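Local coordinates for tail protein, 43 kDa (Neisseria meningitidis MC58, PDB 3D37) that is of unknown function but probably serves as a structural component of a Mu-like phage tail baseplate, at residues R300-D305 / D311-L316; A187-S192 / R197-R202. One frame throughout, in Å; residues are numbered along the deposited sequence.

Contact 1: R300-D305 / D311-L316; sequences RVHVID and DAVFFL
Arg300 faces Phe315 in a non-hydrogen-bonded antiparallel pair, and its side chain serves two residues of the second strand. Arg300 CG meets the edge of the Phe315 ring, 3.9 Å from Phe315 CD1. A bend in the arginine chain (chi3 71°) brings the guanidinium round so that Val313 CG1 sits over one of its faces, 3.7 Å from Arg300 NH2. The polar end is held from outside the pair, NH1 by the carbonyl of Ser183 and NH2 by a salt bridge to Asp338. Val301 and Phe314 exchange both backbone bonds, Val301 N to Phe314 O at 2.8 Å and Phe314 N to Val301 O at 2.9 Å. Strands 300-305 and 310-324 run antiparallel and, joined by a short turn, form a beta hairpin in the C-terminal family region. On the face shared with Arg300, His302 reaches diagonally past its partner Val313, and NE2 donates to Asp311 OD1 at 2.6 Å. The bond is nearly straight (173°) and lies in the ring plane, yet it meets the syn side of the oxygen 34° out of the carboxylate plane. ND1 is hydrogen-bonded to Thr188 OG1, helping fix the ring's rotation. Val303 repeats the double backbone exchange with Ala312, and on the face of Val301 and Phe314, Val303 CG2 touches Phe314 CD2 at 3.7 Å. Ile304 lies side by side with Asp311, its CG1 4.0 Å from Asp311 CG.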
loop_
_atom_site.group_PDB
_atom_site.type_symbol
_atom_site.label_atom_id
_atom_site.label_comp_id
_atom_site.label_asym_id
_atom_site.label_seq_id
_atom_site.Cartn_x
_atom_site.Cartn_y
_atom_site.Cartn_z
ATOM N N ARG A 300 32.703 -9.183 19.914
ATOM C CA ARG A 300 31.820 -9.257 21.082
ATOM C C ARG A 300 31.314 -7.854 21.340
ATOM O O ARG A 300 32.037 -6.889 21.108
ATOM C CB ARG A 300 32.531 -9.865 22.273
ATOM C CG ARG A 300 32.843 -11.335 22.019
ATOM C CD ARG A 300 33.837 -11.883 22.950
ATOM N NE ARG A 300 33.371 -12.056 24.327
ATOM C CZ ARG A 300 33.796 -11.361 25.371
ATOM N NH1 ARG A 300 34.698 -10.394 25.234
ATOM N NH2 ARG A 300 33.309 -11.630 26.577
ATOM N N VAL A 301 30.034 -7.753 21.721
ATOM C CA VAL A 301 29.329 -6.511 21.843
ATOM C C VAL A 301 28.628 -6.466 23.210
ATOM O O VAL A 301 27.879 -7.397 23.594
ATOM C CB VAL A 301 28.285 -6.293 20.670
ATOM C CG1 VAL A 301 27.670 -4.912 20.787
ATOM C CG2 VAL A 301 28.937 -6.471 19.291
ATOM N N HIS A 302 28.941 -5.427 23.979
ATOM C CA HIS A 302 28.255 -5.189 25.227
ATOM C C HIS A 302 26.934 -4.492 24.927
ATOM O O HIS A 302 26.891 -3.450 24.240
ATOM C CB HIS A 302 29.153 -4.347 26.155
ATOM C CG HIS A 302 28.532 -4.021 27.469
ATOM N ND1 HIS A 302 28.804 -2.857 28.147
ATOM C CD2 HIS A 302 27.670 -4.715 28.247
ATOM C CE1 HIS A 302 28.158 -2.858 29.298
ATOM N NE2 HIS A 302 27.462 -3.976 29.382
ATOM N N VAL A 303 25.835 -5.084 25.370
ATOM C CA VAL A 303 24.496 -4.502 25.129
ATOM C C VAL A 303 23.817 -4.098 26.425
ATOM O O VAL A 303 23.776 -4.891 27.375
ATOM C CB VAL A 303 23.569 -5.495 24.344
ATOM C CG1 VAL A 303 22.138 -4.905 24.124
ATOM C CG2 VAL A 303 24.204 -5.884 23.001
ATOM N N ILE A 304 23.291 -2.863 26.451
ATOM C CA ILE A 304 22.482 -2.371 27.577
ATOM C C ILE A 304 21.071 -1.958 27.137
ATOM O O ILE A 304 20.869 -1.145 26.224
ATOM C CB ILE A 304 23.178 -1.229 28.386
ATOM C CG1 ILE A 304 24.572 -1.661 28.821
ATOM C CG2 ILE A 304 22.332 -0.816 29.650
ATOM C CD1 ILE A 304 25.450 -0.461 29.222
ATOM N N ASP A 305 20.087 -2.554 27.782
ATOM C CA ASP A 305 18.703 -2.124 27.625
ATOM C C ASP A 305 18.116 -2.074 29.025
ATOM O O ASP A 305 17.712 -3.094 29.561
ATOM C CB ASP A 305 17.946 -3.116 26.745
ATOM C CG ASP A 305 16.537 -2.688 26.451
ATOM O OD1 ASP A 305 15.996 -1.824 27.182
ATOM O OD2 ASP A 305 15.980 -3.176 25.429
ATOM N N ASP A 311 21.974 -6.223 30.497
ATOM C CA ASP A 311 23.300 -5.629 30.555
ATOM C C ASP A 311 24.272 -6.802 30.521
ATOM O O ASP A 311 24.553 -7.404 31.538
ATOM C CB ASP A 311 23.492 -4.811 31.842
ATOM C CG ASP A 311 24.861 -4.164 31.915
ATOM O OD1 ASP A 311 25.787 -4.665 31.250
ATOM O OD2 ASP A 311 25.026 -3.162 32.632
ATOM N N ALA A 312 24.747 -7.145 29.321
ATOM C CA ALA A 312 25.570 -8.339 29.095
ATOM C C ALA A 312 26.343 -8.217 27.803
ATOM O O ALA A 312 26.097 -7.312 26.986
ATOM C CB ALA A 312 24.673 -9.583 29.051
ATOM N N VAL A 313 27.301 -9.113 27.641
ATOM C CA VAL A 313 28.105 -9.199 26.452
ATOM C C VAL A 313 27.557 -10.384 25.627
ATOM O O VAL A 313 27.182 -11.457 26.171
ATOM C CB VAL A 313 29.618 -9.416 26.752
ATOM C CG1 VAL A 313 30.433 -9.609 25.454
ATOM C CG2 VAL A 313 30.175 -8.276 27.594
ATOM N N PHE A 314 27.479 -10.132 24.329
ATOM C CA PHE A 314 27.032 -11.075 23.334
ATOM C C PHE A 314 28.094 -11.201 22.238
ATOM O O PHE A 314 28.913 -10.289 22.009
ATOM C CB PHE A 314 25.678 -10.659 22.739
ATOM C CG PHE A 314 24.582 -10.555 23.756
ATOM C CD1 PHE A 314 23.816 -11.660 24.092
ATOM C CD2 PHE A 314 24.337 -9.353 24.408
ATOM C CE1 PHE A 314 22.811 -11.573 25.065
ATOM C CE2 PHE A 314 23.355 -9.249 25.394
ATOM C CZ PHE A 314 22.569 -10.366 25.713
ATOM N N PHE A 315 28.044 -12.363 21.594
ATOM C CA PHE A 315 28.941 -12.764 20.524
ATOM C C PHE A 315 28.266 -12.604 19.153
ATOM O O PHE A 315 27.132 -13.076 18.919
ATOM C CB PHE A 315 29.341 -14.204 20.710
ATOM C CG PHE A 315 30.291 -14.690 19.669
ATOM C CD1 PHE A 315 31.582 -14.185 19.623
ATOM C CD2 PHE A 315 29.899 -15.643 18.714
ATOM C CE1 PHE A 315 32.485 -14.617 18.634
ATOM C CE2 PHE A 315 30.794 -16.080 17.718
ATOM C CZ PHE A 315 32.092 -15.567 17.679
ATOM N N LEU A 316 28.935 -11.879 18.277
ATOM C CA LEU A 316 28.397 -11.565 16.970
ATOM C C LEU A 316 28.647 -12.694 15.964
ATOM O O LEU A 316 29.750 -12.944 15.557
ATOM C CB LEU A 316 28.924 -10.223 16.456
ATOM C CG LEU A 316 28.380 -9.687 15.140
ATOM C CD1 LEU A 316 26.875 -9.330 15.296
ATOM C CD2 LEU A 316 29.221 -8.436 14.677
#

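Contact 2: A187-S192 / R197-R202; sequences ATLCWS and RCNIER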
loop_
_atom_site.group_PDB
_atom_site.type_symbol
_atom_site.label_atom_id
_atom_site.label_comp_id
_atom_site.label_asym_id
_atom_site.label_seq_id
_atom_site.Cartn_x
_atom_site.Cartn_y
_atom_site.Cartn_z
ATOM N N ALA A 187 32.486 -2.618 21.393
ATOM C CA ALA A 187 31.482 -1.586 21.422
ATOM C C ALA A 187 30.479 -1.913 22.524
ATOM O O ALA A 187 30.330 -3.073 22.910
ATOM C CB ALA A 187 30.774 -1.500 20.069
ATOM N N THR A 188 29.855 -0.858 23.040
ATOM C CA THR A 188 28.704 -0.907 23.895
ATOM C C THR A 188 27.551 -0.233 23.180
ATOM O O THR A 188 27.602 0.960 22.818
ATOM C CB THR A 188 28.934 -0.216 25.217
ATOM O OG1 THR A 188 29.939 -0.937 25.930
ATOM C CG2 THR A 188 27.649 -0.186 26.026
ATOM N N LEU A 189 26.508 -1.019 22.934
ATOM C CA LEU A 189 25.309 -0.506 22.299
ATOM C C LEU A 189 24.208 -0.462 23.345
ATOM O O LEU A 189 24.117 -1.327 24.199
ATOM C CB LEU A 189 24.912 -1.391 21.163
ATOM C CG LEU A 189 25.913 -1.552 20.021
ATOM C CD1 LEU A 189 25.356 -2.570 19.058
ATOM C CD2 LEU A 189 26.215 -0.244 19.304
ATOM N N CYS A 190 23.377 0.559 23.287
ATOM C CA CYS A 190 22.301 0.693 24.255
ATOM C C CYS A 190 21.016 1.179 23.606
ATOM O O CYS A 190 21.011 1.795 22.533
ATOM C CB CYS A 190 22.717 1.570 25.472
ATOM S SG CYS A 190 23.002 3.358 25.176
ATOM N N TRP A 191 19.921 0.794 24.250
ATOM C CA TRP A 191 18.572 1.120 23.829
ATOM C C TRP A 191 17.984 2.084 24.823
ATOM O O TRP A 191 18.019 1.829 26.025
ATOM C CB TRP A 191 17.672 -0.110 23.813
ATOM C CG TRP A 191 16.264 0.273 23.668
ATOM C CD1 TRP A 191 15.387 0.576 24.668
ATOM C CD2 TRP A 191 15.569 0.493 22.440
ATOM N NE1 TRP A 191 14.187 0.967 24.135
ATOM C CE2 TRP A 191 14.266 0.912 22.768
ATOM C CE3 TRP A 191 15.927 0.399 21.102
ATOM C CZ2 TRP A 191 13.313 1.197 21.796
ATOM C CZ3 TRP A 191 14.984 0.658 20.132
ATOM C CH2 TRP A 191 13.695 1.064 20.477
ATOM N N SER A 192 17.423 3.181 24.326
ATOM C CA SER A 192 16.668 4.100 25.172
ATOM C C SER A 192 15.672 4.960 24.378
ATOM O O SER A 192 16.007 5.515 23.337
ATOM C CB SER A 192 17.620 4.993 25.966
ATOM O OG SER A 192 16.876 5.861 26.797
ATOM N N ARG A 197 21.942 9.431 23.409
ATOM C CA ARG A 197 23.253 8.814 23.282
ATOM C C ARG A 197 23.078 7.300 22.857
ATOM O O ARG A 197 23.992 6.685 22.286
ATOM C CB ARG A 197 24.060 9.007 24.595
ATOM C CG ARG A 197 24.001 10.487 25.138
ATOM C CD ARG A 197 25.097 10.932 26.140
ATOM N NE ARG A 197 24.938 10.352 27.482
ATOM C CZ ARG A 197 25.676 10.657 28.575
ATOM N NH1 ARG A 197 26.670 11.576 28.556
ATOM N NH2 ARG A 197 25.422 10.028 29.728
ATOM N N CYS A 198 21.890 6.736 23.106
ATOM C CA CYS A 198 21.599 5.359 22.773
ATOM C C CYS A 198 21.143 5.255 21.346
ATOM O O CYS A 198 20.239 5.917 20.875
ATOM C CB CYS A 198 20.581 4.737 23.704
ATOM S SG CYS A 198 21.209 4.420 25.351
ATOM N N ASN A 199 21.761 4.322 20.692
ATOM C CA ASN A 199 21.906 4.312 19.276
ATOM C C ASN A 199 21.211 3.101 18.585
ATOM O O ASN A 199 21.126 3.036 17.372
ATOM C CB ASN A 199 23.440 4.296 19.054
ATOM C CG ASN A 199 24.186 3.041 19.703
ATOM O OD1 ASN A 199 24.558 2.183 18.917
ATOM N ND2 ASN A 199 24.474 2.985 21.045
ATOM N N ILE A 200 20.748 2.132 19.360
ATOM C CA ILE A 200 20.025 0.970 18.793
ATOM C C ILE A 200 18.718 1.478 18.168
ATOM O O ILE A 200 17.943 2.144 18.837
ATOM C CB ILE A 200 19.750 -0.106 19.886
ATOM C CG1 ILE A 200 21.065 -0.759 20.313
ATOM C CG2 ILE A 200 18.765 -1.148 19.416
ATOM C CD1 ILE A 200 20.962 -1.481 21.651
ATOM N N GLU A 201 18.515 1.181 16.889
ATOM C CA GLU A 201 17.297 1.544 16.164
ATOM C C GLU A 201 16.157 0.501 16.279
ATOM O O GLU A 201 14.981 0.843 16.294
ATOM C CB GLU A 201 17.610 1.726 14.698
ATOM C CG GLU A 201 18.540 2.884 14.427
ATOM C CD GLU A 201 18.789 3.027 12.926
ATOM O OE1 GLU A 201 18.398 2.097 12.170
ATOM O OE2 GLU A 201 19.357 4.053 12.503
ATOM N N ARG A 202 16.549 -0.759 16.445
ATOM C CA ARG A 202 15.636 -1.831 16.479
ATOM C C ARG A 202 16.306 -3.006 17.232
ATOM O O ARG A 202 17.524 -3.300 17.079
ATOM C CB ARG A 202 15.214 -2.019 15.017
ATOM C CG ARG A 202 14.775 -3.273 14.645
ATOM C CD ARG A 202 13.773 -3.269 13.474
ATOM N NE ARG A 202 12.854 -4.270 13.956
ATOM C CZ ARG A 202 11.585 -4.066 14.292
ATOM N NH1 ARG A 202 11.005 -2.906 14.044
ATOM N NH2 ARG A 202 10.903 -5.078 14.842
HETATM O O HOH W 1 17.902 3.636 21.351
#
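A disulfide between Cys190 and Cys198 ties strand 187-191 to the irregular segment that leads into strand 202-208. Its geometry is that of an ordinary covalent bridge: Cys190 SG and Cys198 SG are 2.1 Å apart, with a chi3 of -100°. Cys190 holds its sulfur between its own backbone N and carbonyl carbon (chi1 68°), and the sulfur meets that of Cys198, whose side chain sets out toward the strand. The carbonyl of Cys190 adds a polar link beside the bridge. Ile200 N donates to Cys190 O at 3.2 Å in a fairly straight bond (166°), while Asn199 N makes a second, weak one to the same oxygen. Ile200 packs against this backbone, with CD1 3.3 Å from Cys190 C, and its other branch reaches the indole: Ile200 CG2 lies at the ring edge of Trp191, 3.6 Å from CE3. The two side chains cross at about a right angle. Lys80 and Lys82 of a second subunit make cation-pi contacts with the same indole, and Arg202 pairs with a strand of that subunit. Within the chain, Glu201 and Arg202 together face Thr283 in a classic beta bulge. A water lies over one face of the Trp191 ring, offset toward its rim; it accepts from Ser192 N at 3.0 Å and is 2.9 Å from Ile200 O.

Strands 187-191 and 300-305 pair in parallel, so one sheet joins the contacts: His302 O to Leu189 N and Ile304 N to Leu189 O, each 2.8 Å, are probable hydrogen bonds. Both contacts are partly buried, contact 2 farther out, its centre about 23 Å from the chain centre against about 18 Å for contact 1. Contact 1 is a hairpin with a mixed face, Arg300, His302 and Asp311 among apolar side chains, and an apolar one round Phe314. Contact 2 has no run of paired strand bonds; a disulfide, one carbonyl taken twice, a water and Ile200 packing hold it. Beside contact 1, Asp305 salt-bridges Lys80 of a second subunit, which contact 2 meets through Trp191 and Arg202.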